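PDB 3L7W: putative uncharacterized protein SMU.1704 from Streptococcus mutans, which is probably a PadR-family transcriptional regulator that binds DNA through a winged helix-turn-helix domain and assembles as a dimer. Local coordinates for residues A[8-13]-A[34-39]; A[12-17]-A[26-31]; A[42-47]-A[69-74]. One frame throughout, in Å; residues are numbered along the deposited sequence.

Contact 1 (A[8-13]-A[34-39]); sequences LLIEYL and LIASIK
Ile10 on helix 7-20 and Ile38 in the loop before helix 40-52 reach for each other tip to tip, their CD1 methyls 3.7 Å apart. Ile10 supplies the hollow. Its second torsion (chi2 -84°) swings CD1 round to the side of CG2, and CG1, CG2 and CD1 together form a shallow three-carbon cradle. Ile38 supplies the bump: both of its torsions are near 180°, which stretches the chain out until CD1 settles in that cradle, 4.0 Å from both Ile10 CG1 and Ile10 CG2. The fit also works in reverse. Ile10 CD1 enters a notch in the loop bounded by the end of Ile38 and by the methyl of Ala36, whose CB lies 3.8 Å from Ile10 CD1. Ala36 and Ile38 turn their CB atoms to the helix, whereas Ser37 between them points away. One helical turn on from Ile10, Leu13 crosses Ile35 at about a right angle, and Leu13 CD1 meets Ile35 CG2 at 3.8 Å; this pair is a glancing touch of single methyls. Ile32 packs on Ile10, Leu13 and Ile38, while Val5 packs on Ile10, Ile35 and Ala36. Ile35 also packs on Ile95 of the second subunit, bringing this edge of the core to the dimer interface. By the topology of the PadR family, 34-39 probably connects the two helices of the helix-turn-helix, 25-32 and 40-52, and here it lies against helix 7-20, the first helix of the chain. No hydrogen bond joins the segments. Every touching atom is an aliphatic carbon, which implies that this contact contributes through shape fit and exclusion of water, with no polar pairing between the segments.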
loop_
_atom_site.group_PDB
_atom_site.type_symbol
_atom_site.label_atom_id
_atom_site.label_comp_id
_atom_site.label_asym_id
_atom_site.label_seq_id
_atom_site.Cartn_x
_atom_site.Cartn_y
_atom_site.Cartn_z
ATOM N N LEU A 8 -5.845 1.160 6.978
ATOM C CA LEU A 8 -5.538 2.590 6.980
ATOM C C LEU A 8 -5.763 3.192 5.609
ATOM O O LEU A 8 -6.277 4.302 5.486
ATOM C CB LEU A 8 -4.106 2.855 7.439
ATOM C CG LEU A 8 -3.870 2.525 8.916
ATOM C CD1 LEU A 8 -2.422 2.760 9.316
ATOM C CD2 LEU A 8 -4.804 3.356 9.778
ATOM N N LEU A 9 -5.390 2.449 4.576
ATOM C CA LEU A 9 -5.561 2.924 3.209
ATOM C C LEU A 9 -7.050 2.936 2.859
ATOM O O LEU A 9 -7.514 3.810 2.138
ATOM C CB LEU A 9 -4.790 2.035 2.238
ATOM C CG LEU A 9 -3.839 2.736 1.282
ATOM C CD1 LEU A 9 -3.269 1.739 0.258
ATOM C CD2 LEU A 9 -4.530 3.891 0.592
ATOM N N ILE A 10 -7.792 1.957 3.376
ATOM C CA ILE A 10 -9.243 1.909 3.189
ATOM C C ILE A 10 -9.880 3.180 3.736
ATOM O O ILE A 10 -10.802 3.738 3.137
ATOM C CB ILE A 10 -9.859 0.714 3.928
ATOM C CG1 ILE A 10 -9.289 -0.608 3.387
ATOM C CG2 ILE A 10 -11.397 0.737 3.831
ATOM C CD1 ILE A 10 -9.980 -1.102 2.165
ATOM N N GLU A 11 -9.390 3.625 4.889
ATOM C CA GLU A 11 -9.899 4.836 5.521
ATOM C C GLU A 11 -9.658 5.997 4.585
ATOM O O GLU A 11 -10.567 6.761 4.284
ATOM C CB GLU A 11 -9.216 5.082 6.869
ATOM C CG GLU A 11 -9.695 4.131 7.955
ATOM C CD GLU A 11 -8.931 4.268 9.254
ATOM O OE1 GLU A 11 -8.128 5.206 9.381
ATOM O OE2 GLU A 11 -9.131 3.436 10.151
ATOM N N TYR A 12 -8.422 6.110 4.117
ATOM C CA TYR A 12 -8.078 7.093 3.105
ATOM C C TYR A 12 -9.100 7.040 1.980
ATOM O O TYR A 12 -9.711 8.043 1.636
ATOM C CB TYR A 12 -6.662 6.833 2.585
ATOM C CG TYR A 12 -6.199 7.761 1.495
ATOM C CD1 TYR A 12 -6.453 9.118 1.558
ATOM C CD2 TYR A 12 -5.483 7.276 0.409
ATOM C CE1 TYR A 12 -6.026 9.962 0.568
ATOM C CE2 TYR A 12 -5.051 8.106 -0.588
ATOM C CZ TYR A 12 -5.323 9.451 -0.504
ATOM O OH TYR A 12 -4.889 10.289 -1.489
ATOM N N LEU A 13 -9.320 5.859 1.424
ATOM C CA LEU A 13 -10.249 5.736 0.301
ATOM C C LEU A 13 -11.650 6.192 0.688
ATOM O O LEU A 13 -12.296 6.916 -0.048
ATOM C CB LEU A 13 -10.280 4.296 -0.222
ATOM C CG LEU A 13 -8.960 3.893 -0.913
ATOM C CD1 LEU A 13 -8.939 2.411 -1.171
ATOM C CD2 LEU A 13 -8.778 4.647 -2.211
ATOM N N LEU A 34 -13.147 -2.108 -5.958
ATOM C CA LEU A 34 -12.407 -1.948 -7.201
ATOM C C LEU A 34 -10.907 -2.191 -7.014
ATOM O O LEU A 34 -10.222 -2.637 -7.923
ATOM C CB LEU A 34 -12.651 -0.549 -7.769
ATOM C CG LEU A 34 -13.524 -0.426 -9.022
ATOM C CD1 LEU A 34 -14.468 -1.621 -9.214
ATOM C CD2 LEU A 34 -14.275 0.895 -9.014
ATOM N N ILE A 35 -10.393 -1.876 -5.837
ATOM C CA ILE A 35 -8.973 -2.055 -5.588
ATOM C C ILE A 35 -8.717 -2.975 -4.411
ATOM O O ILE A 35 -7.629 -3.523 -4.280
ATOM C CB ILE A 35 -8.216 -0.711 -5.388
ATOM C CG1 ILE A 35 -6.730 -0.992 -5.174
ATOM C CG2 ILE A 35 -8.798 0.104 -4.208
ATOM C CD1 ILE A 35 -5.816 0.074 -5.694
ATOM N N ALA A 36 -9.724 -3.157 -3.563
ATOM C CA ALA A 36 -9.527 -3.914 -2.333
ATOM C C ALA A 36 -10.420 -5.135 -2.248
ATOM O O ALA A 36 -11.546 -5.139 -2.742
ATOM C CB ALA A 36 -9.734 -3.017 -1.107
ATOM N N SER A 37 -9.893 -6.183 -1.632
ATOM C CA SER A 37 -10.708 -7.321 -1.257
ATOM C C SER A 37 -11.001 -7.167 0.215
ATOM O O SER A 37 -10.179 -7.500 1.076
ATOM C CB SER A 37 -9.989 -8.633 -1.528
ATOM O OG SER A 37 -10.145 -8.996 -2.887
ATOM N N ILE A 38 -12.172 -6.621 0.493
ATOM C CA ILE A 38 -12.555 -6.328 1.852
ATOM C C ILE A 38 -14.018 -6.718 2.011
ATOM O O ILE A 38 -14.833 -6.494 1.111
ATOM C CB ILE A 38 -12.318 -4.841 2.179
ATOM C CG1 ILE A 38 -12.736 -4.530 3.616
ATOM C CG2 ILE A 38 -13.055 -3.953 1.188
ATOM C CD1 ILE A 38 -12.331 -3.145 4.094
ATOM N N LYS A 39 -14.344 -7.354 3.130
ATOM C CA LYS A 39 -15.729 -7.736 3.367
ATOM C C LYS A 39 -16.487 -6.562 3.974
ATOM O O LYS A 39 -15.894 -5.694 4.622
ATOM C CB LYS A 39 -15.800 -8.957 4.275
ATOM C CG LYS A 39 -15.300 -10.234 3.616
ATOM C CD LYS A 39 -15.340 -11.422 4.572
ATOM C CE LYS A 39 -14.231 -11.332 5.610
ATOM N NZ LYS A 39 -14.061 -12.615 6.358
#

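Contact 2 (A[12-17]-A[26-31]); sequences YLILAI and YDISQT
Ile17 overlaps the last turn of the opposing segment, its CD1 lying 3.6 Å from Thr31 CG2 and meeting that methyl tip to tip. The same CD1 also rests 3.9 Å from Ile28 O. Ile28 touches both isoleucines of 12-17: its CG2 packs on Ile14 CG1 at 3.8 Å, crossing that side chain at about a right angle, and faces Ile17 CD1 at 4.1 Å. The axes of 12-17 and 26-31 approach to 10.1 Å at 123°, a separation that the isoleucine branches span. Thr31 is two-sided. With chi1 at -77°, its CG2 stands anti to the backbone N and serves Ile17, while OG1 takes a hydrogen bond from His105 N of the second subunit. Ile32 adds to the core by packing on Ile14 and Ile17, and Leu43, Ile46 and Leu47 of helix 40-52 touch Ile14. This is the three-helix core expected of a winged helix-turn-helix. Aliphatic branches make the join between the helices, and the hydroxyl of Thr31 is bonded to the second subunit, which implies that Thr31 takes part in both helix pairing and the dimer contact.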
loop_
_atom_site.group_PDB
_atom_site.type_symbol
_atom_site.label_atom_id
_atom_site.label_comp_id
_atom_site.label_asym_id
_atom_site.label_seq_id
_atom_site.Cartn_x
_atom_site.Cartn_y
_atom_site.Cartn_z
ATOM N N TYR A 12 -8.422 6.110 4.117
ATOM C CA TYR A 12 -8.078 7.093 3.105
ATOM C C TYR A 12 -9.100 7.040 1.980
ATOM O O TYR A 12 -9.711 8.043 1.636
ATOM C CB TYR A 12 -6.662 6.833 2.585
ATOM C CG TYR A 12 -6.199 7.761 1.495
ATOM C CD1 TYR A 12 -6.453 9.118 1.558
ATOM C CD2 TYR A 12 -5.483 7.276 0.409
ATOM C CE1 TYR A 12 -6.026 9.962 0.568
ATOM C CE2 TYR A 12 -5.051 8.106 -0.588
ATOM C CZ TYR A 12 -5.323 9.451 -0.504
ATOM O OH TYR A 12 -4.889 10.289 -1.489
ATOM N N LEU A 13 -9.320 5.859 1.424
ATOM C CA LEU A 13 -10.249 5.736 0.301
ATOM C C LEU A 13 -11.650 6.192 0.688
ATOM O O LEU A 13 -12.296 6.916 -0.048
ATOM C CB LEU A 13 -10.280 4.296 -0.222
ATOM C CG LEU A 13 -8.960 3.893 -0.913
ATOM C CD1 LEU A 13 -8.939 2.411 -1.171
ATOM C CD2 LEU A 13 -8.778 4.647 -2.211
ATOM N N ILE A 14 -12.126 5.743 1.841
ATOM C CA ILE A 14 -13.466 6.103 2.268
ATOM C C ILE A 14 -13.593 7.613 2.364
ATOM O O ILE A 14 -14.477 8.209 1.760
ATOM C CB ILE A 14 -13.798 5.512 3.636
ATOM C CG1 ILE A 14 -13.991 3.996 3.520
ATOM C CG2 ILE A 14 -15.043 6.170 4.184
ATOM C CD1 ILE A 14 -13.988 3.285 4.839
ATOM N N LEU A 15 -12.702 8.231 3.126
ATOM C CA LEU A 15 -12.748 9.677 3.274
ATOM C C LEU A 15 -12.640 10.354 1.921
ATOM O O LEU A 15 -13.340 11.326 1.650
ATOM C CB LEU A 15 -11.631 10.148 4.194
ATOM C CG LEU A 15 -12.014 10.427 5.647
ATOM C CD1 LEU A 15 -13.200 9.598 6.096
ATOM C CD2 LEU A 15 -10.821 10.257 6.570
ATOM N N ALA A 16 -11.774 9.832 1.054
ATOM C CA ALA A 16 -11.575 10.457 -0.242
ATOM C C ALA A 16 -12.860 10.366 -1.032
ATOM O O ALA A 16 -13.272 11.339 -1.668
ATOM C CB ALA A 16 -10.423 9.814 -1.009
ATOM N N ILE A 17 -13.492 9.197 -0.982
ATOM C CA ILE A 17 -14.713 8.958 -1.743
ATOM C C ILE A 17 -15.819 9.862 -1.218
ATOM O O ILE A 17 -16.517 10.528 -1.979
ATOM C CB ILE A 17 -15.157 7.504 -1.627
ATOM C CG1 ILE A 17 -14.169 6.590 -2.369
ATOM C CG2 ILE A 17 -16.539 7.324 -2.201
ATOM C CD1 ILE A 17 -14.404 5.135 -2.118
ATOM N N TYR A 26 -22.910 1.143 0.656
ATOM C CA TYR A 26 -22.802 0.222 -0.469
ATOM C C TYR A 26 -22.042 0.899 -1.596
ATOM O O TYR A 26 -21.213 0.289 -2.268
ATOM C CB TYR A 26 -24.180 -0.233 -0.931
ATOM C CG TYR A 26 -24.145 -1.043 -2.196
ATOM C CD1 TYR A 26 -24.303 -0.430 -3.434
ATOM C CD2 TYR A 26 -23.930 -2.421 -2.162
ATOM C CE1 TYR A 26 -24.258 -1.167 -4.610
ATOM C CE2 TYR A 26 -23.881 -3.170 -3.336
ATOM C CZ TYR A 26 -24.047 -2.532 -4.556
ATOM O OH TYR A 26 -24.005 -3.249 -5.732
ATOM N N ASP A 27 -22.307 2.182 -1.776
ATOM C CA ASP A 27 -21.639 2.951 -2.807
ATOM C C ASP A 27 -20.134 3.005 -2.538
ATOM O O ASP A 27 -19.310 2.830 -3.438
ATOM C CB ASP A 27 -22.220 4.363 -2.830
ATOM C CG ASP A 27 -22.020 5.048 -4.152
ATOM O OD1 ASP A 27 -21.885 4.332 -5.159
ATOM O OD2 ASP A 27 -22.006 6.297 -4.193
ATOM N N ILE A 28 -19.775 3.276 -1.290
ATOM C CA ILE A 28 -18.374 3.386 -0.939
ATOM C C ILE A 28 -17.721 2.022 -1.139
ATOM O O ILE A 28 -16.650 1.912 -1.722
ATOM C CB ILE A 28 -18.205 3.835 0.511
ATOM C CG1 ILE A 28 -18.696 5.274 0.669
ATOM C CG2 ILE A 28 -16.751 3.762 0.923
ATOM C CD1 ILE A 28 -19.209 5.581 2.074
ATOM N N SER A 29 -18.400 0.986 -0.659
ATOM C CA SER A 29 -17.884 -0.368 -0.688
ATOM C C SER A 29 -17.637 -0.811 -2.128
ATOM O O SER A 29 -16.564 -1.298 -2.462
ATOM C CB SER A 29 -18.866 -1.303 0.007
ATOM O OG SER A 29 -18.802 -2.603 -0.542
ATOM N N GLN A 30 -18.627 -0.611 -2.988
ATOM C CA GLN A 30 -18.486 -0.971 -4.392
ATOM C C GLN A 30 -17.284 -0.322 -5.060
ATOM O O GLN A 30 -16.636 -0.928 -5.912
ATOM C CB GLN A 30 -19.761 -0.635 -5.156
ATOM C CG GLN A 30 -20.873 -1.611 -4.854
ATOM C CD GLN A 30 -20.460 -3.031 -5.186
ATOM O OE1 GLN A 30 -20.185 -3.348 -6.341
ATOM N NE2 GLN A 30 -20.409 -3.890 -4.175
ATOM N N THR A 31 -16.976 0.906 -4.679
ATOM C CA THR A 31 -15.878 1.597 -5.323
ATOM C C THR A 31 -14.581 1.117 -4.717
ATOM O O THR A 31 -13.565 1.010 -5.394
ATOM C CB THR A 31 -15.983 3.106 -5.162
ATOM O OG1 THR A 31 -16.968 3.601 -6.071
ATOM C CG2 THR A 31 -14.646 3.758 -5.475
#

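Contact 3 (A[42-47]-A[69-74]); sequences TLYPIL and KYYHLT
Tyr44 is the first residue of 42-47 to reach Tyr71. With chi1 at -76°, its ring CG lies beside the backbone N, and the ring runs out from the helix until CD1 comes 4.1 Å from Tyr71 OH. The two tyrosines cross at about a right angle, and the hydroxyl approaches the Tyr44 ring obliquely. Pro45 follows, and the helix is kinked there because the proline nitrogen makes no bond to the preceding turn. Helix 40-52 is in the position of the recognition helix of a winged helix-turn-helix, and strand 66-73 probably forms one of the two long strands of the wing; Tyr71 would then join wing to recognition helix. Leu47 carries most of the contact. Its CD2 stands almost exactly over the middle of the Tyr71 ring, 3.9 Å from the centroid and 4° off the normal, a CH-pi contact on one face. Its CB lies at the phenolic end of the same ring, 3.6 Å from Tyr71 OH and 3.7 Å from Tyr71 CZ. The other branch, CD1, lies 3.8 Å from Tyr71 OH and also 3.8 Å above the plane of the Tyr44 ring, offset toward its rim, so this methyl touches both tyrosines. Ile28 of helix 25-32 touches both Leu47 and Tyr71. Across the sheet, the Tyr71 side chain meets Thr58 of strand 56-63, while its backbone is hydrogen-bonded to Ser23.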
loop_
_atom_site.group_PDB
_atom_site.type_symbol
_atom_site.label_atom_id
_atom_site.label_comp_id
_atom_site.label_asym_id
_atom_site.label_seq_id
_atom_site.Cartn_x
_atom_site.Cartn_y
_atom_site.Cartn_z
ATOM N N THR A 42 -15.816 -5.979 7.365
ATOM C CA THR A 42 -14.580 -5.268 7.684
ATOM C C THR A 42 -14.735 -3.787 7.372
ATOM O O THR A 42 -14.183 -2.925 8.057
ATOM C CB THR A 42 -13.379 -5.798 6.873
ATOM O OG1 THR A 42 -13.287 -7.219 7.011
ATOM C CG2 THR A 42 -12.097 -5.167 7.372
ATOM N N LEU A 43 -15.492 -3.502 6.321
ATOM C CA LEU A 43 -15.630 -2.146 5.814
ATOM C C LEU A 43 -16.477 -1.317 6.766
ATOM O O LEU A 43 -16.081 -0.231 7.201
ATOM C CB LEU A 43 -16.281 -2.200 4.435
ATOM C CG LEU A 43 -16.257 -0.970 3.532
ATOM C CD1 LEU A 43 -17.619 -0.332 3.470
ATOM C CD2 LEU A 43 -15.185 0.026 3.967
ATOM N N TYR A 44 -17.646 -1.840 7.117
ATOM C CA TYR A 44 -18.583 -1.053 7.902
ATOM C C TYR A 44 -18.065 -0.648 9.277
ATOM O O TYR A 44 -18.275 0.481 9.708
ATOM C CB TYR A 44 -19.953 -1.717 7.926
ATOM C CG TYR A 44 -20.648 -1.483 6.606
ATOM C CD1 TYR A 44 -21.492 -0.391 6.440
ATOM C CD2 TYR A 44 -20.405 -2.305 5.498
ATOM C CE1 TYR A 44 -22.113 -0.140 5.229
ATOM C CE2 TYR A 44 -21.032 -2.064 4.276
ATOM C CZ TYR A 44 -21.892 -0.970 4.155
ATOM O OH TYR A 44 -22.537 -0.681 2.973
ATOM N N PRO A 45 -17.356 -1.553 9.953
ATOM C CA PRO A 45 -16.691 -1.137 11.185
ATOM C C PRO A 45 -15.717 0.008 10.926
ATOM O O PRO A 45 -15.568 0.904 11.756
ATOM C CB PRO A 45 -15.946 -2.399 11.605
ATOM C CG PRO A 45 -16.853 -3.485 11.152
ATOM C CD PRO A 45 -17.354 -3.016 9.804
ATOM N N ILE A 46 -15.072 -0.005 9.769
ATOM C CA ILE A 46 -14.162 1.076 9.449
ATOM C C ILE A 46 -14.930 2.380 9.281
ATOM O O ILE A 46 -14.572 3.401 9.881
ATOM C CB ILE A 46 -13.322 0.761 8.220
ATOM C CG1 ILE A 46 -12.406 -0.422 8.535
ATOM C CG2 ILE A 46 -12.526 1.974 7.824
ATOM C CD1 ILE A 46 -11.482 -0.813 7.388
ATOM N N LEU A 47 -16.000 2.339 8.492
ATOM C CA LEU A 47 -16.921 3.475 8.415
ATOM C C LEU A 47 -17.322 3.938 9.807
ATOM O O LEU A 47 -17.295 5.130 10.105
ATOM C CB LEU A 47 -18.165 3.109 7.608
ATOM C CG LEU A 47 -17.856 2.991 6.120
ATOM C CD1 LEU A 47 -18.942 2.215 5.396
ATOM C CD2 LEU A 47 -17.682 4.383 5.550
ATOM N N LYS A 69 -28.232 5.111 4.848
ATOM C CA LYS A 69 -27.348 5.848 5.729
ATOM C C LYS A 69 -26.261 6.497 4.886
ATOM O O LYS A 69 -25.437 5.812 4.261
ATOM C CB LYS A 69 -26.748 4.914 6.768
ATOM C CG LYS A 69 -25.777 5.546 7.746
ATOM C CD LYS A 69 -25.200 4.425 8.607
ATOM C CE LYS A 69 -24.430 4.927 9.795
ATOM N NZ LYS A 69 -24.270 3.843 10.806
ATOM N N TYR A 70 -26.284 7.822 4.839
ATOM C CA TYR A 70 -25.260 8.565 4.122
ATOM C C TYR A 70 -24.150 8.979 5.050
ATOM O O TYR A 70 -24.375 9.291 6.232
ATOM C CB TYR A 70 -25.842 9.803 3.447
ATOM C CG TYR A 70 -26.539 9.476 2.162
ATOM C CD1 TYR A 70 -27.806 8.931 2.176
ATOM C CD2 TYR A 70 -25.922 9.690 0.934
ATOM C CE1 TYR A 70 -28.460 8.618 1.011
ATOM C CE2 TYR A 70 -26.574 9.378 -0.252
ATOM C CZ TYR A 70 -27.841 8.839 -0.201
ATOM O OH TYR A 70 -28.521 8.507 -1.349
ATOM N N TYR A 71 -22.945 8.968 4.500
ATOM C CA TYR A 71 -21.780 9.457 5.203
ATOM C C TYR A 71 -21.392 10.776 4.589
ATOM O O TYR A 71 -21.535 10.988 3.386
ATOM C CB TYR A 71 -20.626 8.465 5.070
ATOM C CG TYR A 71 -20.918 7.161 5.738
ATOM C CD1 TYR A 71 -21.506 6.110 5.032
ATOM C CD2 TYR A 71 -20.610 6.966 7.072
ATOM C CE1 TYR A 71 -21.775 4.905 5.638
ATOM C CE2 TYR A 71 -20.887 5.758 7.696
ATOM C CZ TYR A 71 -21.475 4.735 6.979
ATOM O OH TYR A 71 -21.747 3.531 7.606
ATOM N N HIS A 72 -20.892 11.661 5.431
ATOM C CA HIS A 72 -20.550 12.989 5.019
ATOM C C HIS A 72 -19.222 13.320 5.664
ATOM O O HIS A 72 -19.029 13.089 6.857
ATOM C CB HIS A 72 -21.610 13.967 5.516
ATOM C CG HIS A 72 -21.205 15.391 5.362
ATOM N ND1 HIS A 72 -21.245 16.043 4.147
ATOM C CD2 HIS A 72 -20.709 16.281 6.254
ATOM C CE1 HIS A 72 -20.815 17.281 4.303
ATOM N NE2 HIS A 72 -20.484 17.453 5.573
ATOM N N LEU A 73 -18.305 13.855 4.870
ATOM C CA LEU A 73 -16.999 14.238 5.365
ATOM C C LEU A 73 -17.096 15.517 6.196
ATOM O O LEU A 73 -17.431 16.576 5.679
ATOM C CB LEU A 73 -16.055 14.458 4.184
ATOM C CG LEU A 73 -14.575 14.547 4.538
ATOM C CD1 LEU A 73 -14.131 13.288 5.287
ATOM C CD2 LEU A 73 -13.744 14.756 3.262
ATOM N N THR A 74 -16.801 15.419 7.485
ATOM C CA THR A 74 -16.799 16.603 8.333
ATOM C C THR A 74 -15.565 17.442 8.016
ATOM O O THR A 74 -14.639 16.972 7.342
ATOM C CB THR A 74 -16.757 16.231 9.812
ATOM O OG1 THR A 74 -15.496 15.609 10.118
ATOM C CG2 THR A 74 -17.899 15.277 10.157
#

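From the N terminus, helix 7-20 starts both contact 1 and contact 2. Contact 2 closes the shorter loop, with strand 23-24 between its segments, when helix 25-32 folds back on 12-17; contact 1 closes a wider one around it when 34-39 returns to 8-13. Contact 3 comes afterwards in series, joining helix 40-52 to strand 66-73 and closing a loop that contains strand 56-63, which pairs with 66-73. Side chains connect the three: Ile10 touches Leu43 and Ile46, tying contact 1 to contact 3, and Leu15 packs on Leu73, tying in contact 2. Contacts 1 and 2 reach the second subunit, whereas contact 3 lies within one chain.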